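Local coordinates for protein exopolyphosphatase (Aquifex aeolicus, PDB 1T6C) that probably hydrolyses the phosphoanhydride bonds of inorganic polyphosphate or guanosine pentaphosphate, as a member of the actin-like Ppx/GppA phosphatase family, and binds a calcium ion, at residues E115-P119 / E120-R124; T176-Q180 / D181-E185; L282-L285 / E286-K290. All coordinates share one frame; numbering follows the deposited sequence.

Contact 1 (115-119 with 120-124) comes first along the chain, at the turn from edge strand 114-116 of the five-stranded sheet into helix 119-133, beside the calcium site. Contact 2 (176-180 with 181-185) closes the loop between helices 170-177 and 185-199 at the surface, its centre about 32 Å from that of contact 1. Contact 3 (282-285 with 286-290) ends helix 274-288 before strand 292-296 of the six-stranded sheet. The three follow in series, none nested or crossing. Contacts 2 and 3 have nearest atoms about 10 Å apart; helix 185-199 touches residues of both, and L275, near the start of the helix that contact 3 ends, touches F178 and P183.

Contact 1: E115-P119 / E120-R124; sequences EVITP and EQEGR
T118 has OG1 swung between its backbone N and carbonyl carbon (chi1 60°), which aims the hydroxyl back at the amide of Q121, while Q121 sends CG anti to its own N (chi1 -173°) and over I117. The motif is a helix N-cap, here joining edge strand 114-116 of the actin-like fold to helix 119-133. Q121 N donates to T118 OG1 at 3.0 Å, and the carbonyl of the same threonine starts the helical ladder by accepting from E122 N at 2.9 Å. The next rung runs from G123 N to P119 O, the proline filling the first turn.

Next to the cap, I117 divides its contacts. Its CB meets Q121 CG, whereas its tip, CD1, reaches E122 CG at 3.6 Å; the two partners each cross the isoleucine at about a right angle, and L300 of helix 300-313 touches both I117 and E122. E120 bends at chi2, bringing OE1 to 3.4 Å from T118 CB alongside the proline ring. The side chain of P119 also lies about 4 Å from those of S149 and E151, two of the calcium-binding residues, so this turn borders the metal site.

Waters stitch the polar ends together. One donates to both I117 O and E122 OE2. In the conformer described, one of two for Q121, another accepts from Q121 NE2 and donates to E115 OE1, the same oxygen that forms a salt bridge with K86. The opposite end of that amide meets R124: NH1 of R124 donates to Q121 OE1 at 2.9 Å, with the oxygen lying 18° out of the guanidinium plane.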
ATOM      1  N   GLU A 115      -9.923  -4.029 -13.790  1.00 12.63           N
ATOM      2  CA  GLU A 115     -10.970  -3.392 -13.022  1.00 13.48           C
ATOM      3  C   GLU A 115     -10.423  -2.178 -12.294  1.00 13.93           C
ATOM      4  O   GLU A 115      -9.464  -2.290 -11.567  1.00 12.47           O
ATOM      5  CB  GLU A 115     -11.536  -4.351 -11.988  1.00 13.44           C
ATOM      6  CG  GLU A 115     -12.722  -3.714 -11.287  1.00 15.85           C
ATOM      7  CD  GLU A 115     -13.268  -4.538 -10.149  1.00 19.43           C
ATOM      8  OE1 GLU A 115     -12.671  -5.584  -9.773  1.00 22.57           O
ATOM      9  OE2 GLU A 115     -14.304  -4.087  -9.608  1.00 21.12           O
ATOM     10  N   VAL A 116     -11.044  -1.019 -12.510  1.00 14.85           N
ATOM     11  CA  VAL A 116     -10.750   0.175 -11.728  1.00 15.06           C
ATOM     12  C   VAL A 116     -11.419   0.016 -10.381  1.00 13.86           C
ATOM     13  O   VAL A 116     -12.622  -0.182 -10.291  1.00 15.28           O
ATOM     14  CB  VAL A 116     -11.221   1.475 -12.422  1.00 17.07           C
ATOM     15  CG1 VAL A 116     -10.930   2.672 -11.558  1.00 17.20           C
ATOM     16  CG2 VAL A 116     -10.544   1.614 -13.732  1.00 18.89           C
ATOM     17  N   ILE A 117     -10.620   0.020  -9.325  1.00 12.40           N
ATOM     18  CA  ILE A 117     -11.140  -0.177  -7.989  1.00 12.49           C
ATOM     19  C   ILE A 117     -10.980   1.089  -7.142  1.00 11.78           C
ATOM     20  O   ILE A 117     -10.109   1.937  -7.407  1.00 12.11           O
ATOM     21  CB  ILE A 117     -10.516  -1.393  -7.271  1.00 11.84           C
ATOM     22  CG1 ILE A 117      -9.006  -1.227  -7.086  1.00 12.04           C
ATOM     23  CG2 ILE A 117     -10.819  -2.690  -8.051  1.00 12.89           C
ATOM     24  CD1 ILE A 117      -8.391  -2.321  -6.174  1.00 10.89           C
ATOM     25  N   THR A 118     -11.866   1.229  -6.154  1.00 11.43           N
ATOM     26  CA  THR A 118     -11.831   2.364  -5.246  1.00 11.38           C
ATOM     27  C   THR A 118     -10.757   2.151  -4.171  1.00 11.62           C
ATOM     28  O   THR A 118     -10.313   1.031  -3.974  1.00 10.45           O
ATOM     29  CB  THR A 118     -13.148   2.533  -4.545  1.00 12.29           C
ATOM     30  OG1 THR A 118     -13.428   1.341  -3.788  1.00 11.46           O
ATOM     31  CG2 THR A 118     -14.287   2.676  -5.535  1.00 13.23           C
ATOM     32  N   PRO A 119     -10.341   3.217  -3.501  1.00 12.45           N
ATOM     33  CA  PRO A 119      -9.413   3.099  -2.368  1.00 12.63           C
ATOM     34  C   PRO A 119      -9.983   2.215  -1.279  1.00 12.00           C
ATOM     35  O   PRO A 119      -9.271   1.456  -0.632  1.00 12.88           O
ATOM     36  CB  PRO A 119      -9.220   4.561  -1.935  1.00 13.70           C
ATOM     37  CG  PRO A 119      -9.498   5.317  -3.168  1.00 15.49           C
ATOM     38  CD  PRO A 119     -10.629   4.631  -3.795  1.00 11.96           C
ATOM     39  N   GLU A 120     -11.296   2.273  -1.086  1.00 12.12           N
ATOM     40  CA  GLU A 120     -11.961   1.397  -0.125  1.00 11.78           C
ATOM     41  C   GLU A 120     -11.774  -0.069  -0.506  1.00 11.61           C
ATOM     42  O   GLU A 120     -11.468  -0.914   0.340  1.00 10.75           O
ATOM     43  CB  GLU A 120     -13.441   1.732  -0.027  1.00 12.29           C
ATOM     44  CG  GLU A 120     -13.724   3.088   0.600  1.00 14.95           C
ATOM     45  CD  GLU A 120     -13.649   4.294  -0.343  1.00 18.19           C
ATOM     46  OE1 GLU A 120     -13.409   4.150  -1.570  1.00 17.26           O
ATOM     47  OE2 GLU A 120     -13.828   5.455   0.157  1.00 18.42           O
ATOM     48  N   GLN A 121     -11.964  -0.389  -1.775  1.00 10.89           N
ATOM     49  CA  GLN A 121     -11.801  -1.749  -2.274  1.00 10.70           C
ATOM     50  C   GLN A 121     -10.354  -2.192  -2.159  1.00 10.43           C
ATOM     51  O   GLN A 121     -10.105  -3.331  -1.842  1.00 10.99           O
ATOM     52  CB  GLN A 121     -12.258  -1.831  -3.750  1.00 11.41           C
ATOM     53  CG  GLN A 121     -12.278  -3.220  -4.305  1.00 11.83           C
ATOM     54  CD  GLN A 121     -13.466  -4.083  -3.835  0.70 17.38           C
ATOM     55  OE1 GLN A 121     -14.093  -3.803  -2.809  0.70 16.03           O
ATOM     56  NE2 GLN A 121     -13.783  -5.127  -4.616  0.70 19.24           N
ATOM     57  N   GLU A 122      -9.398  -1.294  -2.408  1.00 10.28           N
ATOM     58  CA  GLU A 122      -7.984  -1.611  -2.157  1.00 10.73           C
ATOM     59  C   GLU A 122      -7.815  -2.047  -0.709  1.00 10.37           C
ATOM     60  O   GLU A 122      -7.115  -3.013  -0.397  1.00 10.95           O
ATOM     61  CB  GLU A 122      -7.064  -0.414  -2.405  1.00 10.30           C
ATOM     62  CG  GLU A 122      -6.935  -0.000  -3.836  1.00 11.23           C
ATOM     63  CD  GLU A 122      -5.891   1.096  -3.982  1.00 15.97           C
ATOM     64  OE1 GLU A 122      -4.869   1.054  -3.251  1.00 16.22           O
ATOM     65  OE2 GLU A 122      -6.093   1.994  -4.823  1.00 25.06           O
ATOM     66  N   GLY A 123      -8.470  -1.318   0.185  1.00 10.97           N
ATOM     67  CA  GLY A 123      -8.459  -1.642   1.604  1.00  9.94           C
ATOM     68  C   GLY A 123      -9.031  -3.021   1.918  1.00 10.04           C
ATOM     69  O   GLY A 123      -8.464  -3.794   2.722  1.00 10.98           O
ATOM     70  N   ARG A 124     -10.132  -3.347   1.269  1.00 10.16           N
ATOM     71  CA  ARG A 124     -10.736  -4.669   1.428  1.00 10.22           C
ATOM     72  C   ARG A 124      -9.772  -5.798   1.002  1.00 10.91           C
ATOM     73  O   ARG A 124      -9.640  -6.800   1.677  1.00 11.50           O
ATOM     74  CB  ARG A 124     -12.081  -4.788   0.671  1.00 11.01           C
ATOM     75  CG  ARG A 124     -13.183  -3.851   1.180  1.00 12.22           C
ATOM     76  CD  ARG A 124     -14.523  -3.963   0.445  1.00 15.61           C
ATOM     77  NE  ARG A 124     -15.414  -2.842   0.795  1.00 16.37           N
ATOM     78  CZ  ARG A 124     -15.635  -1.747   0.055  1.00 17.93           C
ATOM     79  NH1 ARG A 124     -15.081  -1.575  -1.147  1.00 17.57           N
ATOM     80  NH2 ARG A 124     -16.416  -0.786   0.532  1.00 20.67           N
TER
HETATM   81  O   HOH W   1     -12.583  -6.064  -7.180  1.00 22.18           O
HETATM   82  O   HOH W   2      -8.067   3.083  -5.919  1.00 17.01           O

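Contact 2: T176-Q180 / D181-E185; sequences TFFKQ and DPPTE
P183 leans its CB-CG edge onto the face of the F178 ring, and here the loop is tight. Its CG sits 3.6 Å from the ring centroid, only 13° off the normal, a CH-pi contact over the face, while P183 CB comes down nearer the rim at 3.4 Å from F178 CD1. With CG beside its backbone N (chi1 -58°), F178 offers that face to the proline; F191 of helix 185-199 meets the ring as well, and L275 touches both F178 and P183. The backbone folds back close by: Q180 O lies 3.4 Å from P183 CA in a CA-H...O contact, after a cis peptide bond before P182 has turned the chain.

The outer side is much looser. Q180, exposed and deposited in two conformers, only brushes T184, CG to CG2 at 3.8 Å, before its amide leads away. K179 also points outward, its NZ bonded to E175 O and only weakly to T176 O, whereas D181 turns its carboxylate to S256. E187 reaches back from the following helix, its OE1 accepting from the amides of Q180 and T184. T184 in turn caps the first turn of helix 185-199 with its side chain, so the loop from helix 170-177 ends in a helix N-cap.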
ATOM      1  N   THR A 176       1.840  20.625   2.517  1.00 10.83           N
ATOM      2  CA  THR A 176       0.888  21.502   3.173  1.00 11.03           C
ATOM      3  C   THR A 176       1.441  22.058   4.466  1.00 11.26           C
ATOM      4  O   THR A 176       1.337  23.267   4.738  1.00 12.04           O
ATOM      5  CB  THR A 176      -0.418  20.721   3.468  1.00 10.77           C
ATOM      6  OG1 THR A 176      -1.108  20.413   2.239  1.00 10.62           O
ATOM      7  CG2 THR A 176      -1.353  21.549   4.327  1.00 12.06           C
ATOM      8  N   PHE A 177       1.988  21.171   5.298  1.00 10.96           N
ATOM      9  CA  PHE A 177       2.387  21.564   6.659  1.00 10.11           C
ATOM     10  C   PHE A 177       3.868  21.877   6.825  1.00 11.20           C
ATOM     11  O   PHE A 177       4.222  22.723   7.649  1.00 12.65           O
ATOM     12  CB  PHE A 177       1.999  20.447   7.638  1.00 10.82           C
ATOM     13  CG  PHE A 177       0.523  20.279   7.776  1.00  8.45           C
ATOM     14  CD1 PHE A 177      -0.233  21.281   8.368  1.00 10.38           C
ATOM     15  CD2 PHE A 177      -0.120  19.125   7.335  1.00  8.44           C
ATOM     16  CE1 PHE A 177      -1.608  21.166   8.465  1.00 10.72           C
ATOM     17  CE2 PHE A 177      -1.476  19.022   7.427  1.00  9.73           C
ATOM     18  CZ  PHE A 177      -2.227  20.044   8.003  1.00 10.86           C
ATOM     19  N   PHE A 178       4.714  21.154   6.107  1.00 10.36           N
ATOM     20  CA  PHE A 178       6.156  21.180   6.342  1.00 11.59           C
ATOM     21  C   PHE A 178       6.796  22.123   5.348  1.00 12.92           C
ATOM     22  O   PHE A 178       7.404  21.704   4.372  1.00 14.98           O
ATOM     23  CB  PHE A 178       6.773  19.785   6.295  1.00 11.45           C
ATOM     24  CG  PHE A 178       6.184  18.787   7.280  1.00  9.29           C
ATOM     25  CD1 PHE A 178       5.434  19.176   8.397  1.00 10.16           C
ATOM     26  CD2 PHE A 178       6.432  17.423   7.109  1.00  9.15           C
ATOM     27  CE1 PHE A 178       4.935  18.233   9.275  1.00  9.20           C
ATOM     28  CE2 PHE A 178       5.926  16.465   8.030  1.00 10.07           C
ATOM     29  CZ  PHE A 178       5.199  16.881   9.097  1.00 10.55           C
ATOM     30  N   LYS A 179       6.684  23.416   5.629  1.00 13.38           N
ATOM     31  CA  LYS A 179       7.268  24.405   4.732  1.00 13.81           C
ATOM     32  C   LYS A 179       8.795  24.448   4.862  1.00 15.11           C
ATOM     33  O   LYS A 179       9.461  24.794   3.891  1.00 16.44           O
ATOM     34  CB  LYS A 179       6.686  25.802   4.941  1.00 14.80           C
ATOM     35  CG  LYS A 179       5.154  25.879   4.957  1.00 15.94           C
ATOM     36  CD  LYS A 179       4.560  25.444   3.661  1.00 15.62           C
ATOM     37  CE  LYS A 179       3.048  25.652   3.656  1.00 15.73           C
ATOM     38  NZ  LYS A 179       2.424  25.098   2.415  1.00 14.98           N
ATOM     39  N   GLN A 180       9.322  24.097   6.038  1.00 13.68           N
ATOM     40  CA  GLN A 180      10.769  23.909   6.229  1.00 14.40           C
ATOM     41  C   GLN A 180      11.143  22.435   6.134  1.00 13.48           C
ATOM     42  O   GLN A 180      10.311  21.549   6.356  1.00 12.61           O
ATOM     43  CB  GLN A 180      11.200  24.474   7.572  0.66 14.47           C
ATOM     44  CG  GLN A 180      10.892  25.954   7.722  0.66 19.20           C
ATOM     45  CD  GLN A 180      12.085  26.804   7.435  0.66 23.92           C
ATOM     46  OE1 GLN A 180      12.427  27.038   6.274  0.66 26.43           O
ATOM     47  NE2 GLN A 180      12.754  27.252   8.492  0.66 26.38           N
ATOM     48  N   ASP A 181      12.407  22.183   5.815  1.00 13.29           N
ATOM     49  CA  ASP A 181      12.918  20.827   5.709  1.00 12.67           C
ATOM     50  C   ASP A 181      14.139  20.659   6.598  1.00 12.45           C
ATOM     51  O   ASP A 181      15.212  21.138   6.239  1.00 13.26           O
ATOM     52  CB  ASP A 181      13.264  20.550   4.256  1.00 12.81           C
ATOM     53  CG  ASP A 181      13.769  19.158   4.028  1.00 15.02           C
ATOM     54  OD1 ASP A 181      13.817  18.326   4.972  1.00 13.10           O
ATOM     55  OD2 ASP A 181      14.108  18.790   2.890  1.00 16.70           O
ATOM     56  N   PRO A 182      14.004  20.026   7.768  1.00 11.73           N
ATOM     57  CA  PRO A 182      12.764  19.429   8.261  1.00 11.74           C
ATOM     58  C   PRO A 182      11.842  20.480   8.879  1.00 11.26           C
ATOM     59  O   PRO A 182      12.250  21.652   9.053  1.00 11.42           O
ATOM     60  CB  PRO A 182      13.262  18.483   9.345  1.00 11.70           C
ATOM     61  CG  PRO A 182      14.488  19.135   9.853  1.00 12.56           C
ATOM     62  CD  PRO A 182      15.112  19.898   8.740  1.00 11.78           C
ATOM     63  N   PRO A 183      10.602  20.104   9.189  1.00 11.22           N
ATOM     64  CA  PRO A 183       9.624  21.087   9.661  1.00 10.91           C
ATOM     65  C   PRO A 183       9.996  21.695  11.005  1.00 11.64           C
ATOM     66  O   PRO A 183      10.738  21.116  11.790  1.00 12.47           O
ATOM     67  CB  PRO A 183       8.322  20.297   9.734  1.00 11.21           C
ATOM     68  CG  PRO A 183       8.739  18.860   9.805  1.00 11.89           C
ATOM     69  CD  PRO A 183       9.996  18.767   9.033  1.00 10.47           C
ATOM     70  N   THR A 184       9.469  22.881  11.257  1.00 12.24           N
ATOM     71  CA  THR A 184       9.597  23.485  12.568  1.00 12.50           C
ATOM     72  C   THR A 184       8.675  22.774  13.526  1.00 12.92           C
ATOM     73  O   THR A 184       7.757  22.065  13.110  1.00 12.66           O
ATOM     74  CB  THR A 184       9.239  24.982  12.535  1.00 12.54           C
ATOM     75  OG1 THR A 184       7.849  25.150  12.242  1.00 13.55           O
ATOM     76  CG2 THR A 184       9.963  25.734  11.449  1.00 15.33           C
ATOM     77  N   GLU A 185       8.877  22.986  14.823  1.00 13.68           N
ATOM     78  CA  GLU A 185       8.015  22.391  15.809  1.00 14.66           C
ATOM     79  C   GLU A 185       6.594  22.848  15.653  1.00 13.40           C
ATOM     80  O   GLU A 185       5.665  22.064  15.837  1.00 12.22           O
ATOM     81  CB  GLU A 185       8.483  22.680  17.246  1.00 16.69           C
ATOM     82  CG  GLU A 185       9.491  21.661  17.746  1.00 23.70           C
ATOM     83  CD  GLU A 185       8.858  20.277  17.997  1.00 30.07           C
ATOM     84  OE1 GLU A 185       9.134  19.327  17.235  1.00 35.49           O
ATOM     85  OE2 GLU A 185       8.056  20.132  18.955  1.00 37.14           O
TER

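Contact 3: L282-L285 / E286-K290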
ATOM      1  N   LEU A 282       1.700   7.216  14.312  1.00 10.47           N
ATOM      2  CA  LEU A 282       1.870   7.622  15.729  1.00 10.99           C
ATOM      3  C   LEU A 282       0.528   8.159  16.240  1.00 11.82           C
ATOM      4  O   LEU A 282       0.015   7.724  17.295  1.00 12.14           O
ATOM      5  CB  LEU A 282       2.985   8.673  15.828  1.00 11.88           C
ATOM      6  CG  LEU A 282       3.316   9.117  17.249  1.00 13.26           C
ATOM      7  CD1 LEU A 282       3.992   7.961  18.002  1.00 16.62           C
ATOM      8  CD2 LEU A 282       4.199  10.362  17.147  1.00 15.66           C
ATOM      9  N   LYS A 283      -0.063   9.107  15.508  1.00 10.85           N
ATOM     10  CA  LYS A 283      -1.357   9.662  15.882  1.00 11.09           C
ATOM     11  C   LYS A 283      -2.468   8.603  15.875  1.00 11.52           C
ATOM     12  O   LYS A 283      -3.368   8.639  16.708  1.00 12.00           O
ATOM     13  CB  LYS A 283      -1.708  10.917  15.044  1.00 12.61           C
ATOM     14  CG  LYS A 283      -3.006  11.621  15.433  1.00 15.83           C
ATOM     15  CD  LYS A 283      -3.043  12.185  16.861  1.00 20.35           C
ATOM     16  CE  LYS A 283      -2.114  13.370  17.056  1.00 21.61           C
ATOM     17  NZ  LYS A 283      -2.394  14.026  18.411  1.00 22.47           N
ATOM     18  N   THR A 284      -2.394   7.632  14.973  1.00 11.00           N
ATOM     19  CA  THR A 284      -3.383   6.561  14.929  1.00 10.53           C
ATOM     20  C   THR A 284      -3.370   5.792  16.259  1.00 10.30           C
ATOM     21  O   THR A 284      -4.417   5.552  16.855  1.00 11.61           O
ATOM     22  CB  THR A 284      -3.092   5.601  13.764  1.00 11.54           C
ATOM     23  OG1 THR A 284      -3.406   6.263  12.520  1.00 12.45           O
ATOM     24  CG2 THR A 284      -3.983   4.385  13.815  1.00 13.55           C
ATOM     25  N   LEU A 285      -2.194   5.391  16.705  1.00 11.06           N
ATOM     26  CA  LEU A 285      -2.092   4.669  17.980  1.00 10.53           C
ATOM     27  C   LEU A 285      -2.619   5.516  19.157  1.00 12.22           C
ATOM     28  O   LEU A 285      -3.356   4.998  20.014  1.00 13.05           O
ATOM     29  CB  LEU A 285      -0.669   4.209  18.254  1.00 11.31           C
ATOM     30  CG  LEU A 285      -0.207   3.051  17.372  1.00 11.79           C
ATOM     31  CD1 LEU A 285       1.194   2.644  17.766  1.00 14.68           C
ATOM     32  CD2 LEU A 285      -1.120   1.860  17.456  1.00 14.22           C
ATOM     33  N   GLU A 286      -2.288   6.796  19.172  1.00 12.62           N
ATOM     34  CA  GLU A 286      -2.783   7.690  20.240  1.00 12.65           C
ATOM     35  C   GLU A 286      -4.314   7.766  20.234  1.00 13.84           C
ATOM     36  O   GLU A 286      -4.998   7.611  21.267  1.00 14.30           O
ATOM     37  CB  GLU A 286      -2.160   9.082  20.090  1.00 12.82           C
ATOM     38  CG  GLU A 286      -2.597  10.055  21.173  1.00 16.10           C
ATOM     39  CD  GLU A 286      -2.121  11.481  20.997  1.00 21.50           C
ATOM     40  OE1 GLU A 286      -1.382  11.788  20.059  1.00 21.46           O
ATOM     41  OE2 GLU A 286      -2.512  12.315  21.841  1.00 27.50           O
ATOM     42  N   ILE A 287      -4.883   8.022  19.076  1.00 13.24           N
ATOM     43  CA  ILE A 287      -6.322   8.206  18.973  1.00 14.57           C
ATOM     44  C   ILE A 287      -7.085   6.938  19.279  1.00 14.20           C
ATOM     45  O   ILE A 287      -8.121   6.990  19.923  1.00 15.44           O
ATOM     46  CB  ILE A 287      -6.690   8.725  17.570  1.00 16.32           C
ATOM     47  CG1 ILE A 287      -6.086  10.106  17.340  1.00 18.58           C
ATOM     48  CG2 ILE A 287      -8.208   8.683  17.340  1.00 18.60           C
ATOM     49  CD1 ILE A 287      -6.755  11.185  18.039  1.00 24.00           C
ATOM     50  N   PHE A 288      -6.598   5.795  18.805  1.00 14.05           N
ATOM     51  CA  PHE A 288      -7.258   4.526  19.063  1.00 13.99           C
ATOM     52  C   PHE A 288      -6.969   3.993  20.469  1.00 14.70           C
ATOM     53  O   PHE A 288      -7.476   2.953  20.853  1.00 14.85           O
ATOM     54  CB  PHE A 288      -6.813   3.499  18.040  1.00 14.00           C
ATOM     55  CG  PHE A 288      -7.542   3.580  16.751  1.00 16.23           C
ATOM     56  CD1 PHE A 288      -7.252   4.586  15.827  1.00 16.91           C
ATOM     57  CD2 PHE A 288      -8.526   2.658  16.449  1.00 17.01           C
ATOM     58  CE1 PHE A 288      -7.935   4.655  14.590  1.00 16.68           C
ATOM     59  CE2 PHE A 288      -9.188   2.722  15.229  1.00 18.77           C
ATOM     60  CZ  PHE A 288      -8.888   3.716  14.316  1.00 16.73           C
ATOM     61  N   GLU A 289      -6.105   4.688  21.190  1.00 14.36           N
ATOM     62  CA  GLU A 289      -5.695   4.320  22.544  1.00 15.09           C
ATOM     63  C   GLU A 289      -5.082   2.921  22.601  1.00 15.48           C
ATOM     64  O   GLU A 289      -5.390   2.115  23.476  1.00 15.81           O
ATOM     65  CB  GLU A 289      -6.863   4.515  23.506  1.00 15.59           C
ATOM     66  CG  GLU A 289      -7.385   5.942  23.573  1.00 17.61           C
ATOM     67  CD  GLU A 289      -8.566   6.029  24.528  1.00 22.93           C
ATOM     68  OE1 GLU A 289      -8.328   5.921  25.741  1.00 21.93           O
ATOM     69  OE2 GLU A 289      -9.723   6.169  24.063  1.00 26.82           O
ATOM     70  N   LYS A 290      -4.206   2.623  21.617  1.00 15.05           N
ATOM     71  CA  LYS A 290      -3.533   1.338  21.546  1.00 14.98           C
ATOM     72  C   LYS A 290      -2.036   1.524  21.669  1.00 14.91           C
ATOM     73  O   LYS A 290      -1.461   2.457  21.124  1.00 15.83           O
ATOM     74  CB  LYS A 290      -3.891   0.610  20.236  0.60 15.36           C
ATOM     75  CG  LYS A 290      -5.385   0.370  20.063  0.60 16.61           C
ATOM     76  CD  LYS A 290      -5.854  -0.852  20.899  0.60 18.46           C
ATOM     77  CE  LYS A 290      -5.368  -2.165  20.260  0.60 20.60           C
ATOM     78  NZ  LYS A 290      -4.481  -2.998  21.130  0.60 23.68           N
TER
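K283 and E286 slant across each other on the last turns of helix 274-288, which ends in a Schellman motif before strand 292-296. The lysine folds at chi2 and chi3 after leaving with CG anti to its N (chi1 -176°); the glutamate is extended. Their ends join in a salt bridge, K283 NZ to E286 OE1 at 3.0 Å, with the ammonium coming from above the carboxylate plane, 48° out of it. E196 of helix 185-199 is a second acidic partner of K283, so the lysine bridges two helices, and its charge is probably balanced by both carboxylates.

I287 lies obliquely against the same lysine, its CG1 3.7 Å from K283 CD, so aliphatic carbons pack beside the ion pair. T284 and F288, by contrast, run side by side and point the same way. The methyl T284 CG2 stands 3.8 Å from F288 CD1, and T284 O lies near the ring plane at its edge, 3.2 Å from that same carbon. The threonine hydroxyl turns elsewhere, to I280 O and to Y152. Between them F288, L285 and K290 all touch I209, seating the helix end on strand 208-212.

Three rungs of the ladder, ending with F288 N to T284 O, precede the break at E289, where phi becomes positive (58°). E289 N then bonds to E286 O. L285 meets K290 at about a right angle, CD2 being 4.1 Å from K290 CB, and the motif closes as K290 N donates to L285 O at 3.0 Å.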